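Local coordinates for protein carbonic anhydrase (Porphyridium purpureum, PDB 1DDZ) that probably catalyses the reversible hydration of carbon dioxide to hydrogencarbonate as a zinc-dependent beta-class carbonic anhydrase, at residues 167-171 / 172-176; 429-432 / 433-436; 437-440 / 441-444. One frame throughout, in Å; residues are numbered along the deposited sequence.

Contact 1 of 3, residues 167-171 / 172-176; sequences DKCKD and GDEEL
Asp-171 and Glu-174 reach past each other at the start of helix 172-193, where Asp-171 is the N-cap. The cap carboxylate takes the amide of the third helical residue, Glu-174, whose own carboxylate turns back to the amide of Lys-170, one residue before the cap. In Asp-171, CG stands between its own N and carbonyl carbon (chi1 52°), which lets OD1 accept from Glu-174 N at 2.8 Å, nearly along its C-O axis. Glu-174 runs out extended, and its OE1 lies 2.9 Å from Lys-170 N; the N-H aims almost straight at the oxygen (174°) yet arrives from above the carboxylate plane. The side chains of Lys-170 and Glu-174 cross at about a right angle, with CG of Lys-170 3.4 Å from OE1 of Glu-174. Lys-170 NZ continues to Asp-171 OD2, a salt bridge of 3.5 Å. With an alanine in place of Glu-174, the Lys-170 amide would probably lose its acceptor, and the loop just ahead of the cap would be freer to turn. On the loop side, Cys-169 CB lies 3.8 Å from Glu-175 CB. The Glu-175 carboxylate bonds to Tyr-238 of the second subunit, and one water donates both to Glu-175 OE1 at 3.1 Å and, weakly, to Asp-167 OD1.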
# COMPACT_ATOMS: atom_id res chain seq x y z
N ASP A 167 22.08 -13.44 15.92
CA ASP A 167 22.62 -14.76 16.29
C ASP A 167 23.59 -14.63 17.48
O ASP A 167 23.86 -15.58 18.20
CB ASP A 167 23.37 -15.37 15.11
CG ASP A 167 22.59 -15.30 13.80
OD1 ASP A 167 21.36 -15.02 13.82
OD2 ASP A 167 23.21 -15.53 12.74
N LYS A 168 24.12 -13.43 17.67
CA LYS A 168 25.03 -13.13 18.76
C LYS A 168 24.29 -13.22 20.10
O LYS A 168 24.86 -13.61 21.12
CB LYS A 168 25.57 -11.70 18.54
CG LYS A 168 26.73 -11.30 19.42
CD LYS A 168 27.99 -12.13 19.12
CE LYS A 168 29.11 -11.78 20.10
NZ LYS A 168 30.37 -12.57 19.90
N CYS A 169 23.00 -12.86 20.08
CA CYS A 169 22.14 -12.84 21.26
C CYS A 169 22.04 -14.12 22.08
O CYS A 169 21.78 -15.20 21.55
CB CYS A 169 20.76 -12.34 20.86
SG CYS A 169 20.82 -10.68 20.17
N LYS A 170 22.18 -13.95 23.39
CA LYS A 170 22.18 -15.07 24.32
C LYS A 170 20.88 -15.84 24.56
O LYS A 170 20.91 -17.02 24.91
CB LYS A 170 22.80 -14.66 25.67
CG LYS A 170 22.01 -13.65 26.52
CD LYS A 170 22.71 -13.40 27.86
CE LYS A 170 22.04 -12.28 28.68
NZ LYS A 170 21.29 -12.75 29.88
N ASP A 171 19.74 -15.16 24.44
CA ASP A 171 18.46 -15.81 24.67
C ASP A 171 17.33 -15.12 23.94
O ASP A 171 17.51 -14.02 23.39
CB ASP A 171 18.15 -15.92 26.17
CG ASP A 171 18.27 -14.59 26.89
OD1 ASP A 171 17.66 -13.60 26.45
OD2 ASP A 171 18.97 -14.53 27.92
N GLY A 172 16.16 -15.75 23.99
CA GLY A 172 14.98 -15.24 23.33
C GLY A 172 14.65 -13.80 23.64
O GLY A 172 14.35 -13.03 22.74
N ASP A 173 14.72 -13.42 24.92
CA ASP A 173 14.41 -12.07 25.33
C ASP A 173 15.43 -11.07 24.82
O ASP A 173 15.08 -10.03 24.29
CB ASP A 173 14.26 -11.97 26.85
CG ASP A 173 13.05 -12.77 27.39
OD1 ASP A 173 12.14 -13.15 26.60
OD2 ASP A 173 13.01 -13.01 28.62
N GLU A 174 16.70 -11.42 24.93
CA GLU A 174 17.73 -10.53 24.45
C GLU A 174 17.59 -10.39 22.94
O GLU A 174 17.75 -9.30 22.40
CB GLU A 174 19.12 -11.07 24.81
CG GLU A 174 20.24 -10.28 24.18
CD GLU A 174 21.58 -10.49 24.87
OE1 GLU A 174 22.45 -11.16 24.27
OE2 GLU A 174 21.76 -9.95 25.99
N GLU A 175 17.18 -11.45 22.27
CA GLU A 175 17.04 -11.40 20.83
C GLU A 175 15.84 -10.60 20.38
O GLU A 175 15.89 -9.95 19.33
CB GLU A 175 17.00 -12.81 20.24
CG GLU A 175 17.06 -12.83 18.73
CD GLU A 175 17.29 -14.22 18.16
OE1 GLU A 175 17.32 -14.35 16.91
OE2 GLU A 175 17.45 -15.18 18.96
N LEU A 176 14.77 -10.62 21.16
CA LEU A 176 13.58 -9.84 20.82
C LEU A 176 13.96 -8.37 21.05
O LEU A 176 13.73 -7.52 20.18
CB LEU A 176 12.39 -10.23 21.72
CG LEU A 176 10.95 -10.12 21.19
CD1 LEU A 176 10.04 -9.52 22.25
CD2 LEU A 176 10.84 -9.35 19.90
O HOH W 1 18.19 -13.98 14.00

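Contact 2 of 3, residues 429-432 / 433-436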
# COMPACT_ATOMS: atom_id res chain seq x y z
N SER A 429 -20.33 23.01 7.63
CA SER A 429 -20.26 22.22 6.47
C SER A 429 -19.08 21.22 6.57
O SER A 429 -19.24 20.03 6.26
CB SER A 429 -20.11 23.18 5.28
OG SER A 429 -19.77 22.46 4.13
N LEU A 430 -17.94 21.69 7.07
CA LEU A 430 -16.77 20.85 7.27
C LEU A 430 -17.10 19.81 8.34
O LEU A 430 -16.80 18.63 8.22
CB LEU A 430 -15.60 21.66 7.82
CG LEU A 430 -14.12 21.22 7.63
CD1 LEU A 430 -13.29 21.68 8.81
CD2 LEU A 430 -13.96 19.72 7.43
N ASN A 431 -17.68 20.28 9.43
CA ASN A 431 -18.06 19.42 10.53
C ASN A 431 -19.05 18.35 10.14
O ASN A 431 -19.08 17.30 10.77
CB ASN A 431 -18.60 20.24 11.68
CG ASN A 431 -17.51 20.95 12.42
OD1 ASN A 431 -17.77 21.61 13.40
ND2 ASN A 431 -16.27 20.81 11.97
N ARG A 432 -19.89 18.61 9.15
CA ARG A 432 -20.86 17.61 8.71
C ARG A 432 -20.13 16.55 7.89
O ARG A 432 -20.38 15.35 8.03
CB ARG A 432 -21.99 18.22 7.87
CG ARG A 432 -23.04 17.21 7.41
CD ARG A 432 -23.72 16.53 8.59
NE ARG A 432 -25.13 16.89 8.66
CZ ARG A 432 -25.91 16.76 9.74
NH1 ARG A 432 -25.42 16.29 10.87
NH2 ARG A 432 -27.20 17.02 9.63
N LEU A 433 -19.24 17.02 7.02
CA LEU A 433 -18.43 16.13 6.18
C LEU A 433 -17.63 15.18 7.07
O LEU A 433 -17.49 14.00 6.78
CB LEU A 433 -17.45 16.96 5.35
CG LEU A 433 -16.93 16.52 3.97
CD1 LEU A 433 -15.49 16.92 3.88
CD2 LEU A 433 -17.09 15.04 3.71
N ILE A 434 -17.12 15.72 8.17
CA ILE A 434 -16.34 14.98 9.14
C ILE A 434 -17.20 13.87 9.76
O ILE A 434 -16.73 12.77 10.00
CB ILE A 434 -15.80 15.97 10.24
CG1 ILE A 434 -14.68 16.82 9.67
CG2 ILE A 434 -15.37 15.26 11.50
CD1 ILE A 434 -14.11 17.75 10.68
N GLU A 435 -18.47 14.17 9.98
CA GLU A 435 -19.40 13.22 10.57
C GLU A 435 -19.72 12.09 9.61
O GLU A 435 -19.77 10.91 9.99
CB GLU A 435 -20.70 13.93 10.97
CG GLU A 435 -20.57 14.88 12.12
CD GLU A 435 -21.80 15.77 12.31
OE1 GLU A 435 -22.49 16.06 11.33
OE2 GLU A 435 -22.08 16.17 13.46
N ILE A 436 -20.03 12.46 8.38
CA ILE A 436 -20.36 11.50 7.34
C ILE A 436 -19.11 10.65 7.01
O ILE A 436 -19.23 9.46 6.67
CB ILE A 436 -20.90 12.23 6.12
CG1 ILE A 436 -22.20 12.95 6.50
CG2 ILE A 436 -21.12 11.27 4.98
CD1 ILE A 436 -22.75 13.83 5.36
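Arg-432 and Glu-435, three residues apart on helix 426-447, form the close-packed end of this contact, a buried i to i+3 salt bridge. Arg-432 leaves the helix with CG opposite its backbone N (chi1 -179°) and then bends at chi2 and chi3, which leaves the guanidinium standing out from the helix beside its own turn; the extended Glu-435 reaches back to it. NH1 of Arg-432 donates to Glu-435 OE1 at 3.0 Å. The oxygen lies close to the guanidinium plane, at its edge, and is met on its syn side, somewhat out of the carboxylate plane; the two flat groups are turned 34° apart, so they do not lie flush. The same OE1 also sits 3.0 Å from Arg-432 CD, and Glu-435 CG comes within 3.1 Å of the carbonyl O of Asn-431, so the glutamate is wedged against both the arginine and the backbone.

Ile-434 is packed just as closely, its CG1 3.1 Å from Leu-430 O, and it touches Cys-390 and the zinc ligand Cys-387, beside the metal site. The looser side is that of the partly exposed Ser-429 and Leu-430. Ser-429 takes part through its backbone, its O accepting from Leu-433 N at 3.1 Å, while Leu-430 meets Ile-434 at an oblique angle, CD2 to CG1 3.7 Å.

Gln-27 O accepts from NH2 of Arg-432, and Gly-30 N and Tyr-385 OH bond to Glu-435 OE2, which ties the helix to the chain's N-terminal region. With Glu-419 at NE and Glu-435 at NH1, the arginine has two carboxylate partners, and the Arg-432 to Glu-435 pair probably stays charged despite its burial.

Contact 3 of 3, residues 437-440 / 441-444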
# COMPACT_ATOMS: atom_id res chain seq x y z
N ASN A 437 -17.93 11.25 7.14
CA ASN A 437 -16.68 10.52 6.89
C ASN A 437 -16.55 9.38 7.91
O ASN A 437 -16.27 8.24 7.54
CB ASN A 437 -15.48 11.44 6.94
CG ASN A 437 -14.16 10.71 6.70
OD1 ASN A 437 -13.32 10.66 7.59
ND2 ASN A 437 -13.99 10.14 5.52
N VAL A 438 -16.86 9.66 9.17
CA VAL A 438 -16.82 8.64 10.24
C VAL A 438 -17.82 7.52 9.92
O VAL A 438 -17.50 6.33 10.07
CB VAL A 438 -17.20 9.27 11.63
CG1 VAL A 438 -17.38 8.20 12.68
CG2 VAL A 438 -16.14 10.22 12.08
N LEU A 439 -19.02 7.89 9.48
CA LEU A 439 -20.09 6.94 9.14
C LEU A 439 -19.63 6.04 7.96
O LEU A 439 -19.74 4.82 8.01
CB LEU A 439 -21.34 7.75 8.76
CG LEU A 439 -22.73 7.14 8.84
CD1 LEU A 439 -23.06 6.45 7.56
CD2 LEU A 439 -22.84 6.22 10.02
N GLU A 440 -19.07 6.67 6.95
CA GLU A 440 -18.58 5.99 5.78
C GLU A 440 -17.43 5.04 6.19
O GLU A 440 -17.38 3.89 5.77
CB GLU A 440 -18.10 7.03 4.78
CG GLU A 440 -18.31 6.70 3.31
CD GLU A 440 -19.78 6.69 2.89
OE1 GLU A 440 -20.42 5.63 2.98
OE2 GLU A 440 -20.29 7.74 2.43
N GLN A 441 -16.55 5.50 7.10
CA GLN A 441 -15.42 4.66 7.54
C GLN A 441 -15.90 3.48 8.38
O GLN A 441 -15.34 2.39 8.27
CB GLN A 441 -14.36 5.48 8.27
CG GLN A 441 -13.82 6.65 7.44
CD GLN A 441 -13.53 6.27 6.00
OE1 GLN A 441 -12.81 5.32 5.74
NE2 GLN A 441 -14.08 7.02 5.06
N MET A 442 -16.96 3.67 9.16
CA MET A 442 -17.55 2.59 9.95
C MET A 442 -18.07 1.54 8.98
O MET A 442 -17.94 0.34 9.19
CB MET A 442 -18.76 3.07 10.70
CG MET A 442 -18.53 3.84 11.95
SD MET A 442 -20.17 4.49 12.41
CE MET A 442 -20.96 3.05 12.91
N HIS A 443 -18.75 2.02 7.94
CA HIS A 443 -19.31 1.14 6.92
C HIS A 443 -18.19 0.25 6.41
O HIS A 443 -18.33 -0.96 6.43
CB HIS A 443 -19.93 1.95 5.78
CG HIS A 443 -20.86 1.16 4.91
ND1 HIS A 443 -21.82 1.75 4.12
CD2 HIS A 443 -20.97 -0.17 4.70
CE1 HIS A 443 -22.47 0.82 3.45
NE2 HIS A 443 -21.98 -0.35 3.78
N ASN A 444 -17.07 0.87 6.02
CA ASN A 444 -15.90 0.16 5.51
C ASN A 444 -15.38 -0.90 6.48
O ASN A 444 -15.09 -2.01 6.07
CB ASN A 444 -14.77 1.14 5.17
CG ASN A 444 -15.08 1.99 3.97
OD1 ASN A 444 -16.13 1.85 3.35
ND2 ASN A 444 -14.16 2.89 3.62
O HOH W 2 -22.19 4.45 4.29
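Asn-437 O accepts the amide of Gln-441 at 2.8 Å, the shortest of the four i to i+4 backbone bonds across this part of helix 426-447. Gln-441 presses on the same oxygen with its side chain: CG, opposite the carbonyl carbon at chi1 -56°, lies 2.9 Å away, a tight approach, before the chain bends at chi2. The bend carries the glutamine amide to Cys-356, a loop residue held at both ends from this helix, its N donating to Gln-441 OE1 and its O accepting from Asn-444 ND2.

On another side of the helix the contact is apolar: the side chains of Leu-439 and Met-442 cross at a slant, CD2 4.0 Å from SD, and Phe-17 of helix 12-25 touches both and stacks on the His-443 ring.

Glu-440 and His-443 meet through a water, which lies in the plane of the imidazole at its edge, 2.7 Å from His-443 ND1, and donates to Glu-440 OE1. That oxygen also forms a long, weak ion pair with Arg-414 of the second subunit. The carboxylate's negative charge is therefore probably tempered by water and a weakly paired arginine of the second subunit, and the histidine is coupled to it indirectly.

Along the chain the order is contact 1, contact 2, contact 3, the last two consecutive on helix 426-447 with centres about 12 Å apart. Contact 1 opens helix 172-193 on the opposite side of the chain's centre, about 50 Å from contact 2 and about 43 Å from contact 3 between centres. Its helix lies in the first of the chain's two carbonic anhydrase regions and helix 426-447 in the second; each comes, with one short helix between, before strand 208-214 or 462-468 of its own five-stranded mixed sheet, so the two helices are counterparts in a duplicated fold. Helix 12-25 packs on contacts 2 and 3, joining the chain's start to its later half, whereas contacts 1 and 3 both reach the second subunit.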